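Local coordinates for fructokinase (Silicibacter sp., PDB 3C8U), which probably transfers a phosphate from ATP to fructose, as a P-loop sugar kinase, at residues 163-168 with 185-190; 12-17 with 148-153; 131-134 with 140-143. All blocks are in the same frame, centred on the assembly; numbering follows the deposited sequence. Where two conformers were deposited one is given.

The three contacts belong to one P-loop kinase-like fold, and only contact 2 includes a strand of its parallel sheet. Contact 2 packs the end of helix 4-14 against strand 150-154. Contact 1 joins helices 158-171 and 186-195, and lies across the centre of the chain from contact 2, about 30 Å away centre to centre. Contact 3 is nested within the chain span closed by contact 2; their centres are about 17 Å apart, and W148 NE1 lies 2.8 Å from L134 O, a probable hydrogen bond. Contacts 1 and 3 touch where N190 CB packs 3.6 Å from Y133 OH. Both also border the probable P-loop: R168 lies near it, and N132 bonds K35.

Contact 1: residues 163-168 with 185-190; sequences ARLVQR and GNDLAN
Helices 163-168 and 186-190 run nearly antiparallel, at 157°, with their axes 10.8 Å apart at closest approach, and L165 lies level with D187. At that spacing the side chains alone bridge the gap. R168 and D187 reach for each other from opposite directions and form a salt bridge. R168 NH2 donates to D187 OD2 at 2.7 Å, but the bond is bent, with an angle of 131° at the hydrogen. The carboxylate is met from above its plane, and the two flat groups stand 78° apart. R168 starts with CG anti to the backbone N and then bends at chi3, which turns the guanidinium across L165. L165 CD2 sits 3.6 Å above the guanidinium plane, over its centre. The other methyl, L165 CD1, touches D187 CB at 3.7 Å and L188 CD2 at 3.8 Å. This leucine thus backs the ion pair and also makes the apolar part of the contact. With an alanine at D187, the R168 guanidinium is likely to lose its charged mate and be freer to turn against L165 CD2. Helix 176-184 packs alongside, with A183 against L165. D187 also touches W169 of helix 158-171 and P31 in the probable P-loop, and L188 rests on M158 and E162 of that same helix.

Contact 2: residues 12-17 with 148-153; sequences LERLDP and WDVSIR
L15 and V150 make the apolar heart of this contact. L15 CD2 meets V150 CG2 at 3.6 Å, and the two side chains cross at about a right angle. The CB of L15 does not itself point at the strand. Its CG lies anti to the carbonyl carbon (chi1 -69°), and the branch beyond it carries CD2 in to the valine. The same methyl lies 4.0 Å from D149 CB. R14 adds a second apolar touch, with its CB 3.7 Å from V150 CG2. One valine methyl is therefore shared by the neighbouring residues R14 and L15. V150 CG1 lies anti to its backbone N (chi1 -179°), which leaves CG2 as the branch facing that pair.

The segments meet where the N-terminal helix gives way to the loop before strand 23-28. V150 opens strand 150-154 of the parallel sheet, whose order 2-3-1-4-5 fits a P-loop kinase fold. Strand 150-154 lies between strands 23-28 and 203-205. L15 also touches Q23 of the first, while R14 and V150 both touch L203 of the second. R14 and L15 together thus touch residues of three neighbouring strands.

The polar groups bond to other parts of the chain. The extended R14 side chain leads away from the strand, and its NH1 turns back to G10 O within its own helix. D149 holds L24 N with OD2 and Q19 NE2 with OD1. That carboxylate thus ties the residue just before strand 150-154 to strand 23-28 and to the loop leading into it. D16 N bonds Q23 OE1, a further tie between that loop and strand 23-28.

Contact 3: residues 131-134 with 140-143; sequences GNYL and GWRD
Y133 lays its CB over one face of the W141 indole. The carbon is 4.0 Å from the centroid of the six-membered ring and 24° off its normal, a CH-pi contact. It is offset toward the rim, where CE3 comes nearest at 3.6 Å. Both residues lie in the long loop between strands 126-131 and 150-154 of the P-loop kinase-like fold, and the contact is buried. The two rings form an edge-to-face pair, with the edge of Y133 toward the face of W141. Their centroids are 5.6 Å apart and their planes make 55°, well short of a perpendicular T. The tyrosine CG lies beside its backbone N (chi1 -53°), which leaves CB over the indole while the far end of the ring leads away. N132 CB packs against a face of the tyrosine ring, over its centre.

Beyond the pair, Y133 OH bonds G78 O, and P80 touches both Y133 and W141. The rings of F85 and F136 meet W141 and Y133 respectively. F88 of helix 85-97 touches W141 and L134, and I194 of helix 186-195 touches Y133. The aromatic pair thus joins this loop to both helices. N132 OD1 bonds K35 NZ, the lysine of the probable P-loop, so the start of the segment lies at the likely nucleotide site. The backbones are bridged by water. One molecule donates to Y133 O at 2.6 Å and to W141 O at 2.7 Å. Y133 O also lies 3.3 Å from W141 CE3.

Contact 1: residues 163-168 with 185-190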
ATOM      1  N   ALA A 163      14.284 -12.969   1.220  1.00 23.38           N
ATOM      2  CA  ALA A 163      15.261 -12.989   0.126  1.00 22.79           C
ATOM      3  C   ALA A 163      15.190 -11.709  -0.663  1.00 23.95           C
ATOM      4  O   ALA A 163      16.191 -11.149  -1.081  1.00 23.26           O
ATOM      5  CB  ALA A 163      15.036 -14.195  -0.799  1.00 25.61           C
ATOM      6  N   ARG A 164      13.981 -11.215  -0.835  1.00 24.04           N
ATOM      7  CA  ARG A 164      13.787 -10.021  -1.659  1.00 24.69           C
ATOM      8  C   ARG A 164      14.259  -8.794  -0.945  1.00 25.23           C
ATOM      9  O   ARG A 164      14.864  -7.908  -1.532  1.00 26.40           O
ATOM     10  CB  ARG A 164      12.332  -9.870  -2.053  1.00 25.71           C
ATOM     11  CG  ARG A 164      11.919 -10.980  -2.899  1.00 27.63           C
ATOM     12  CD  ARG A 164      10.670 -10.633  -3.618  1.00 41.92           C
ATOM     13  NE  ARG A 164       9.973 -11.819  -4.078  1.00 41.72           N
ATOM     14  CZ  ARG A 164       8.673 -11.855  -4.330  1.00 43.05           C
ATOM     15  NH1 ARG A 164       7.925 -10.763  -4.149  1.00 32.35           N
ATOM     16  NH2 ARG A 164       8.130 -12.989  -4.744  1.00 41.94           N
ATOM     17  N   LEU A 165      14.050  -8.798   0.363  1.00 26.53           N
ATOM     18  CA  LEU A 165      14.503  -7.700   1.222  1.00 23.14           C
ATOM     19  C   LEU A 165      16.014  -7.669   1.334  1.00 24.82           C
ATOM     20  O   LEU A 165      16.622  -6.602   1.341  1.00 25.54           O
ATOM     21  CB  LEU A 165      13.840  -7.759   2.601  1.00 24.75           C
ATOM     22  CG  LEU A 165      12.355  -7.365   2.539  1.00 19.84           C
ATOM     23  CD1 LEU A 165      11.581  -7.731   3.813  1.00 24.46           C
ATOM     24  CD2 LEU A 165      12.215  -5.899   2.215  1.00 25.78           C
ATOM     25  N   VAL A 166      16.637  -8.841   1.388  1.00 22.53           N
ATOM     26  CA  VAL A 166      18.110  -8.873   1.493  1.00 24.05           C
ATOM     27  C   VAL A 166      18.701  -8.299   0.208  1.00 23.86           C
ATOM     28  O   VAL A 166      19.584  -7.453   0.252  1.00 25.20           O
ATOM     29  CB  VAL A 166      18.666 -10.258   1.832  1.00 21.86           C
ATOM     30  CG1 VAL A 166      20.198 -10.317   1.661  1.00 20.56           C
ATOM     31  CG2 VAL A 166      18.287 -10.610   3.272  1.00 22.83           C
ATOM     32  N   GLN A 167      18.160  -8.722  -0.920  1.00 25.28           N
ATOM     33  CA  GLN A 167      18.607  -8.191  -2.220  1.00 28.05           C
ATOM     34  C   GLN A 167      18.471  -6.676  -2.272  1.00 32.16           C
ATOM     35  O   GLN A 167      19.365  -5.962  -2.767  1.00 34.06           O
ATOM     36  CB  GLN A 167      17.875  -8.827  -3.398  1.00 27.50           C
ATOM     37  CG  GLN A 167      18.553  -8.514  -4.762  1.00 28.66           C
ATOM     38  CD  GLN A 167      20.039  -8.920  -4.817  1.00 27.27           C
ATOM     39  OE1 GLN A 167      20.381 -10.099  -4.696  1.00 31.74           O
ATOM     40  NE2 GLN A 167      20.922  -7.937  -5.019  1.00 19.91           N
ATOM     41  N   ARG A 168      17.381  -6.193  -1.704  1.00 33.52           N
ATOM     42  CA  ARG A 168      17.114  -4.746  -1.685  1.00 35.09           C
ATOM     43  C   ARG A 168      18.276  -4.044  -1.027  1.00 31.49           C
ATOM     44  O   ARG A 168      18.835  -3.093  -1.547  1.00 31.13           O
ATOM     45  CB  ARG A 168      15.797  -4.418  -0.955  1.00 36.42           C
ATOM     46  CG  ARG A 168      15.596  -2.942  -0.651  1.00 44.68           C
ATOM     47  CD  ARG A 168      14.104  -2.603  -0.526  1.00 52.52           C
ATOM     48  NE  ARG A 168      13.647  -2.465   0.862  1.00 55.28           N
ATOM     49  CZ  ARG A 168      12.361  -2.391   1.213  1.00 54.96           C
ATOM     50  NH1 ARG A 168      11.412  -2.471   0.287  1.00 54.80           N
ATOM     51  NH2 ARG A 168      12.016  -2.262   2.486  1.00 49.41           N
ATOM     52  N   GLY A 185      15.658  -7.062  10.762  1.00 32.57           N
ATOM     53  CA  GLY A 185      15.227  -6.114  11.738  1.00 32.89           C
ATOM     54  C   GLY A 185      13.822  -5.697  11.327  1.00 33.46           C
ATOM     55  O   GLY A 185      12.905  -6.507  11.146  1.00 34.67           O
ATOM     56  N   ASN A 186      13.711  -4.405  11.163  1.00 30.57           N
ATOM     57  CA  ASN A 186      12.453  -3.702  10.860  1.00 29.93           C
ATOM     58  C   ASN A 186      11.522  -4.402   9.857  1.00 29.79           C
ATOM     59  O   ASN A 186      10.443  -4.913  10.204  1.00 30.24           O
ATOM     60  CB  ASN A 186      12.879  -2.348  10.285  1.00 31.39           C
ATOM     61  CG  ASN A 186      11.826  -1.295  10.352  1.00 35.36           C
ATOM     62  OD1 ASN A 186      10.793  -1.413  11.023  1.00 33.74           O
ATOM     63  ND2 ASN A 186      12.104  -0.205   9.639  1.00 40.59           N
ATOM     64  N   ASP A 187      11.915  -4.320   8.592  1.00 28.80           N
ATOM     65  CA  ASP A 187      11.054  -4.772   7.483  1.00 30.94           C
ATOM     66  C   ASP A 187      10.394  -6.113   7.803  1.00 31.69           C
ATOM     67  O   ASP A 187       9.178  -6.280   7.628  1.00 29.04           O
ATOM     68  CB  ASP A 187      11.810  -4.828   6.158  1.00 29.58           C
ATOM     69  CG  ASP A 187      12.004  -3.450   5.532  1.00 37.70           C
ATOM     70  OD1 ASP A 187      11.176  -2.560   5.803  1.00 39.19           O
ATOM     71  OD2 ASP A 187      12.982  -3.255   4.772  1.00 41.25           O
ATOM     72  N   LEU A 188      11.197  -7.054   8.312  1.00 32.49           N
ATOM     73  CA  LEU A 188      10.722  -8.449   8.496  1.00 33.14           C
ATOM     74  C   LEU A 188       9.834  -8.542   9.730  1.00 32.29           C
ATOM     75  O   LEU A 188       8.901  -9.332   9.770  1.00 29.61           O
ATOM     76  CB  LEU A 188      11.863  -9.491   8.578  1.00 35.12           C
ATOM     77  CG  LEU A 188      12.261 -10.275   7.305  1.00 39.20           C
ATOM     78  CD1 LEU A 188      12.941 -11.591   7.731  1.00 37.69           C
ATOM     79  CD2 LEU A 188      11.100 -10.576   6.329  1.00 28.22           C
ATOM     80  N   ALA A 189      10.131  -7.708  10.724  1.00 29.18           N
ATOM     81  CA  ALA A 189       9.313  -7.643  11.937  1.00 27.48           C
ATOM     82  C   ALA A 189       7.930  -7.130  11.542  1.00 24.92           C
ATOM     83  O   ALA A 189       6.893  -7.586  12.040  1.00 23.77           O
ATOM     84  CB  ALA A 189       9.949  -6.722  13.016  1.00 27.52           C
ATOM     85  N   ASN A 190       7.933  -6.196  10.608  1.00 23.11           N
ATOM     86  CA  ASN A 190       6.663  -5.594  10.114  1.00 24.93           C
ATOM     87  C   ASN A 190       5.875  -6.626   9.320  1.00 25.46           C
ATOM     88  O   ASN A 190       4.664  -6.761   9.441  1.00 24.26           O
ATOM     89  CB  ASN A 190       6.939  -4.347   9.260  1.00 20.13           C
ATOM     90  CG  ASN A 190       7.494  -3.181  10.092  1.00 24.17           C
ATOM     91  OD1 ASN A 190       7.331  -3.133  11.316  1.00 26.28           O
ATOM     92  ND2 ASN A 190       8.227  -2.297   9.436  1.00 22.97           N
TER

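Contact 2: residues 12-17 with 148-153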
ATOM      1  N   LEU A  12     -13.719  -5.941 -11.426  1.00 17.66           N
ATOM      2  CA  LEU A  12     -14.822  -5.291 -12.143  0.50 16.68           C
ATOM      3  C   LEU A  12     -16.196  -5.818 -11.705  1.00 17.52           C
ATOM      4  O   LEU A  12     -17.158  -5.067 -11.565  1.00 16.63           O
ATOM      5  CB  LEU A  12     -14.688  -5.436 -13.663  0.50 17.27           C
ATOM      6  CG  LEU A  12     -13.574  -4.640 -14.337  0.50 17.97           C
ATOM      7  CD1 LEU A  12     -13.580  -4.881 -15.841  0.50 19.64           C
ATOM      8  CD2 LEU A  12     -13.727  -3.171 -14.034  0.50 20.46           C
ATOM      9  N   GLU A  13     -16.274  -7.108 -11.500  1.00 18.70           N
ATOM     10  CA  GLU A  13     -17.539  -7.779 -11.159  1.00 21.47           C
ATOM     11  C   GLU A  13     -18.003  -7.355  -9.796  1.00 19.49           C
ATOM     12  O   GLU A  13     -19.178  -7.466  -9.466  1.00 17.96           O
ATOM     13  CB  GLU A  13     -17.398  -9.309 -11.123  1.00 18.85           C
ATOM     14  CG  GLU A  13     -17.059  -9.911 -12.441  1.00 28.30           C
ATOM     15  CD  GLU A  13     -16.789 -11.395 -12.322  1.00 29.57           C
ATOM     16  OE1 GLU A  13     -16.666 -11.896 -11.184  1.00 32.06           O
ATOM     17  OE2 GLU A  13     -16.664 -12.023 -13.378  1.00 30.51           O
ATOM     18  N   ARG A  14     -17.058  -6.924  -8.994  1.00 16.66           N
ATOM     19  CA  ARG A  14     -17.337  -6.607  -7.589  1.00 17.55           C
ATOM     20  C   ARG A  14     -17.591  -5.126  -7.358  1.00 18.49           C
ATOM     21  O   ARG A  14     -18.124  -4.721  -6.320  1.00 19.55           O
ATOM     22  CB  ARG A  14     -16.226  -7.116  -6.692  1.00 16.79           C
ATOM     23  CG  ARG A  14     -16.200  -8.631  -6.622  1.00 18.54           C
ATOM     24  CD  ARG A  14     -14.968  -9.075  -5.820  1.00 21.26           C
ATOM     25  NE  ARG A  14     -14.948 -10.515  -5.511  1.00 21.96           N
ATOM     26  CZ  ARG A  14     -14.750 -11.469  -6.406  1.00 26.88           C
ATOM     27  NH1 ARG A  14     -14.587 -11.176  -7.693  1.00 22.97           N
ATOM     28  NH2 ARG A  14     -14.741 -12.737  -6.014  1.00 26.99           N
ATOM     29  N   LEU A  15     -17.219  -4.325  -8.342  1.00 16.51           N
ATOM     30  CA  LEU A  15     -17.501  -2.872  -8.303  1.00 16.62           C
ATOM     31  C   LEU A  15     -18.956  -2.654  -8.687  1.00 19.57           C
ATOM     32  O   LEU A  15     -19.578  -3.501  -9.283  1.00 22.09           O
ATOM     33  CB  LEU A  15     -16.569  -2.125  -9.254  1.00 17.73           C
ATOM     34  CG  LEU A  15     -15.104  -2.130  -8.769  1.00 18.38           C
ATOM     35  CD1 LEU A  15     -14.247  -1.499  -9.851  1.00 19.05           C
ATOM     36  CD2 LEU A  15     -14.924  -1.424  -7.392  1.00 17.75           C
ATOM     37  N   ASP A  16     -19.496  -1.514  -8.325  1.00 20.32           N
ATOM     38  CA  ASP A  16     -20.916  -1.207  -8.542  1.00 21.52           C
ATOM     39  C   ASP A  16     -20.988   0.017  -9.442  1.00 21.35           C
ATOM     40  O   ASP A  16     -20.685   1.124  -9.004  1.00 19.10           O
ATOM     41  CB  ASP A  16     -21.602  -0.903  -7.215  1.00 19.34           C
ATOM     42  CG  ASP A  16     -23.063  -0.554  -7.373  1.00 23.78           C
ATOM     43  OD1 ASP A  16     -23.576  -0.514  -8.514  1.00 20.95           O
ATOM     44  OD2 ASP A  16     -23.691  -0.265  -6.333  1.00 25.43           O
ATOM     45  N   PRO A  17     -21.356  -0.181 -10.689  1.00 21.28           N
ATOM     46  CA  PRO A  17     -21.400   0.887 -11.699  1.00 24.73           C
ATOM     47  C   PRO A  17     -22.343   2.025 -11.307  1.00 26.37           C
ATOM     48  O   PRO A  17     -22.188   3.151 -11.776  1.00 28.05           O
ATOM     49  CB  PRO A  17     -21.931   0.170 -12.949  1.00 25.66           C
ATOM     50  CG  PRO A  17     -21.898  -1.250 -12.649  1.00 26.58           C
ATOM     51  CD  PRO A  17     -21.835  -1.466 -11.209  1.00 25.43           C
ATOM     52  N   TRP A 148     -13.057   0.324   1.782  1.00 18.28           N
ATOM     53  CA  TRP A 148     -12.695  -0.272   0.511  1.00 19.17           C
ATOM     54  C   TRP A 148     -13.942  -0.805  -0.200  1.00 21.97           C
ATOM     55  O   TRP A 148     -14.836  -1.366   0.434  1.00 25.43           O
ATOM     56  CB  TRP A 148     -11.710  -1.432   0.663  1.00 18.09           C
ATOM     57  CG  TRP A 148     -10.478  -1.208   1.538  1.00 18.08           C
ATOM     58  CD1 TRP A 148      -9.900  -2.123   2.346  1.00 18.58           C
ATOM     59  CD2 TRP A 148      -9.720   0.004   1.691  1.00 19.39           C
ATOM     60  NE1 TRP A 148      -8.813  -1.578   2.988  1.00 20.51           N
ATOM     61  CE2 TRP A 148      -8.668  -0.273   2.588  1.00 20.13           C
ATOM     62  CE3 TRP A 148      -9.815   1.285   1.137  1.00 19.41           C
ATOM     63  CZ2 TRP A 148      -7.730   0.687   2.960  1.00 21.39           C
ATOM     64  CZ3 TRP A 148      -8.877   2.245   1.502  1.00 20.19           C
ATOM     65  CH2 TRP A 148      -7.842   1.937   2.403  1.00 21.47           C
ATOM     66  N   ASP A 149     -13.967  -0.678  -1.528  1.00 18.88           N
ATOM     67  CA  ASP A 149     -15.035  -1.296  -2.304  1.00 18.59           C
ATOM     68  C   ASP A 149     -14.692  -2.715  -2.680  1.00 18.39           C
ATOM     69  O   ASP A 149     -15.546  -3.599  -2.700  1.00 18.20           O
ATOM     70  CB  ASP A 149     -15.402  -0.435  -3.518  1.00 17.17           C
ATOM     71  CG  ASP A 149     -15.958   0.907  -3.100  1.00 18.53           C
ATOM     72  OD1 ASP A 149     -17.044   0.962  -2.465  1.00 18.85           O
ATOM     73  OD2 ASP A 149     -15.331   1.923  -3.431  1.00 17.80           O
ATOM     74  N   VAL A 150     -13.414  -2.917  -2.980  1.00 16.08           N
ATOM     75  CA  VAL A 150     -12.853  -4.242  -3.265  1.00 18.54           C
ATOM     76  C   VAL A 150     -11.485  -4.267  -2.599  1.00 17.05           C
ATOM     77  O   VAL A 150     -10.767  -3.271  -2.573  1.00 19.79           O
ATOM     78  CB  VAL A 150     -12.717  -4.565  -4.791  1.00 20.05           C
ATOM     79  CG1 VAL A 150     -12.137  -5.981  -5.035  1.00 16.24           C
ATOM     80  CG2 VAL A 150     -14.068  -4.374  -5.538  1.00 19.89           C
ATOM     81  N   SER A 151     -11.150  -5.388  -2.015  1.00 16.14           N
ATOM     82  CA  SER A 151      -9.842  -5.547  -1.400  1.00 16.15           C
ATOM     83  C   SER A 151      -9.135  -6.797  -1.886  1.00 16.97           C
ATOM     84  O   SER A 151      -9.739  -7.871  -2.132  1.00 17.84           O
ATOM     85  CB  SER A 151      -9.962  -5.556   0.118  1.00 18.45           C
ATOM     86  OG  SER A 151     -10.470  -6.810   0.553  1.00 18.33           O
ATOM     87  N   ILE A 152      -7.836  -6.602  -2.049  1.00 17.94           N
ATOM     88  CA  ILE A 152      -6.904  -7.603  -2.555  1.00 18.58           C
ATOM     89  C   ILE A 152      -5.720  -7.742  -1.606  1.00 21.22           C
ATOM     90  O   ILE A 152      -5.057  -6.768  -1.254  1.00 20.77           O
ATOM     91  CB  ILE A 152      -6.323  -7.235  -3.949  1.00 20.74           C
ATOM     92  CG1 ILE A 152      -7.431  -6.884  -4.938  1.00 17.11           C
ATOM     93  CG2 ILE A 152      -5.394  -8.380  -4.469  1.00 16.32           C
ATOM     94  CD1 ILE A 152      -6.959  -6.202  -6.223  1.00 16.24           C
ATOM     95  N   ARG A 153      -5.466  -8.975  -1.208  1.00 20.98           N
ATOM     96  CA  ARG A 153      -4.249  -9.305  -0.485  1.00 19.91           C
ATOM     97  C   ARG A 153      -3.257  -9.956  -1.423  1.00 21.94           C
ATOM     98  O   ARG A 153      -3.567 -10.917  -2.129  1.00 21.28           O
ATOM     99  CB  ARG A 153      -4.521 -10.207   0.710  1.00 21.76           C
ATOM    100  CG  ARG A 153      -3.248 -10.905   1.217  1.00 24.74           C
ATOM    101  CD  ARG A 153      -3.537 -11.714   2.471  1.00 25.59           C
ATOM    102  NE  ARG A 153      -3.729 -10.831   3.602  1.00 28.79           N
ATOM    103  CZ  ARG A 153      -4.885 -10.648   4.215  1.00 31.92           C
ATOM    104  NH1 ARG A 153      -5.953 -11.347   3.819  1.00 33.25           N
ATOM    105  NH2 ARG A 153      -4.959  -9.789   5.238  1.00 26.85           N
TER

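Contact 3: residues 131-134 with 140-143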
ATOM      1  N   GLY A 131      -0.650  -0.394  -0.054  1.00 19.72           N
ATOM      2  CA  GLY A 131       0.161  -0.273   1.186  1.00 17.36           C
ATOM      3  C   GLY A 131       0.322  -1.561   1.955  1.00 17.40           C
ATOM      4  O   GLY A 131      -0.227  -2.582   1.609  1.00 18.63           O
ATOM      5  N   ASN A 132       1.032  -1.483   3.063  1.00 17.17           N
ATOM      6  CA  ASN A 132       1.279  -2.659   3.885  1.00 19.13           C
ATOM      7  C   ASN A 132       0.176  -2.938   4.905  1.00 17.90           C
ATOM      8  O   ASN A 132       0.046  -4.053   5.378  1.00 20.99           O
ATOM      9  CB  ASN A 132       2.643  -2.520   4.571  1.00 19.51           C
ATOM     10  CG  ASN A 132       3.781  -2.462   3.570  1.00 21.19           C
ATOM     11  OD1 ASN A 132       3.768  -3.187   2.559  1.00 31.55           O
ATOM     12  ND2 ASN A 132       4.750  -1.621   3.827  1.00 26.30           N
ATOM     13  N   TYR A 133      -0.583  -1.896   5.262  1.00 18.49           N
ATOM     14  CA  TYR A 133      -1.519  -1.959   6.402  1.00 19.23           C
ATOM     15  C   TYR A 133      -2.977  -1.716   6.054  1.00 18.05           C
ATOM     16  O   TYR A 133      -3.693  -1.089   6.831  1.00 19.16           O
ATOM     17  CB  TYR A 133      -1.080  -0.978   7.510  1.00 17.08           C
ATOM     18  CG  TYR A 133       0.366  -1.197   7.900  1.00 20.82           C
ATOM     19  CD1 TYR A 133       0.774  -2.403   8.467  1.00 25.31           C
ATOM     20  CD2 TYR A 133       1.327  -0.228   7.670  1.00 18.05           C
ATOM     21  CE1 TYR A 133       2.103  -2.623   8.798  1.00 21.81           C
ATOM     22  CE2 TYR A 133       2.656  -0.446   7.998  1.00 19.11           C
ATOM     23  CZ  TYR A 133       3.036  -1.640   8.561  1.00 22.52           C
ATOM     24  OH  TYR A 133       4.365  -1.852   8.886  1.00 23.25           O
ATOM     25  N   LEU A 134      -3.412  -2.258   4.908  1.00 17.38           N
ATOM     26  CA  LEU A 134      -4.764  -2.015   4.400  1.00 18.68           C
ATOM     27  C   LEU A 134      -5.789  -3.051   4.818  1.00 18.64           C
ATOM     28  O   LEU A 134      -6.993  -2.849   4.639  1.00 20.05           O
ATOM     29  CB  LEU A 134      -4.758  -1.843   2.883  1.00 19.38           C
ATOM     30  CG  LEU A 134      -3.826  -0.722   2.350  1.00 19.92           C
ATOM     31  CD1 LEU A 134      -4.149  -0.497   0.855  1.00 18.21           C
ATOM     32  CD2 LEU A 134      -3.886   0.612   3.154  1.00 15.24           C
ATOM     33  N   GLY A 140      -7.725   1.561  14.625  1.00 23.09           N
ATOM     34  CA  GLY A 140      -7.688   2.558  13.579  1.00 21.57           C
ATOM     35  C   GLY A 140      -7.651   1.867  12.228  1.00 20.54           C
ATOM     36  O   GLY A 140      -8.566   1.973  11.409  1.00 19.15           O
ATOM     37  N   TRP A 141      -6.578   1.122  12.043  1.00 19.59           N
ATOM     38  CA  TRP A 141      -6.258   0.487  10.782  1.00 19.35           C
ATOM     39  C   TRP A 141      -7.380  -0.445  10.344  1.00 21.16           C
ATOM     40  O   TRP A 141      -7.721  -0.530   9.159  1.00 18.88           O
ATOM     41  CB  TRP A 141      -4.919  -0.279  10.844  1.00 21.73           C
ATOM     42  CG  TRP A 141      -3.725   0.625  11.048  1.00 17.94           C
ATOM     43  CD1 TRP A 141      -3.070   0.842  12.211  1.00 21.14           C
ATOM     44  CD2 TRP A 141      -3.080   1.445  10.062  1.00 22.95           C
ATOM     45  NE1 TRP A 141      -2.045   1.725  12.024  1.00 20.49           N
ATOM     46  CE2 TRP A 141      -2.031   2.119  10.711  1.00 19.47           C
ATOM     47  CE3 TRP A 141      -3.280   1.661   8.684  1.00 24.33           C
ATOM     48  CZ2 TRP A 141      -1.179   2.989  10.046  1.00 17.74           C
ATOM     49  CZ3 TRP A 141      -2.440   2.537   8.020  1.00 19.72           C
ATOM     50  CH2 TRP A 141      -1.390   3.191   8.704  1.00 20.82           C
ATOM     51  N   ARG A 142      -7.992  -1.097  11.315  1.00 21.43           N
ATOM     52  CA  ARG A 142      -8.990  -2.149  11.016  1.00 22.18           C
ATOM     53  C   ARG A 142     -10.262  -1.513  10.454  1.00 23.14           C
ATOM     54  O   ARG A 142     -11.055  -2.158   9.759  1.00 25.05           O
ATOM     55  CB  ARG A 142      -9.298  -3.025  12.243  1.00 22.66           C
ATOM     56  CG  ARG A 142      -9.979  -2.309  13.392  1.00 24.93           C
ATOM     57  CD  ARG A 142     -10.474  -3.324  14.404  1.00 27.27           C
ATOM     58  NE  ARG A 142      -9.408  -4.178  14.911  1.00 25.70           N
ATOM     59  CZ  ARG A 142      -8.870  -4.057  16.120  1.00 29.66           C
ATOM     60  NH1 ARG A 142      -9.259  -3.089  16.935  1.00 29.36           N
ATOM     61  NH2 ARG A 142      -7.917  -4.880  16.501  1.00 24.35           N
ATOM     62  N   ASP A 143     -10.387  -0.219  10.694  1.00 21.56           N
ATOM     63  CA  ASP A 143     -11.558   0.536  10.251  1.00 23.12           C
ATOM     64  C   ASP A 143     -11.489   0.868   8.777  1.00 21.71           C
ATOM     65  O   ASP A 143     -12.482   1.264   8.173  1.00 23.75           O
ATOM     66  CB  ASP A 143     -11.732   1.825  11.020  1.00 25.03           C
ATOM     67  CG  ASP A 143     -12.034   1.583  12.471  1.00 27.71           C
ATOM     68  OD1 ASP A 143     -12.529   0.503  12.808  1.00 28.78           O
ATOM     69  OD2 ASP A 143     -11.760   2.483  13.259  1.00 29.50           O
TER
HETATM   70  O   HOH W   1      -6.015  -1.961   7.624  1.00 26.52           O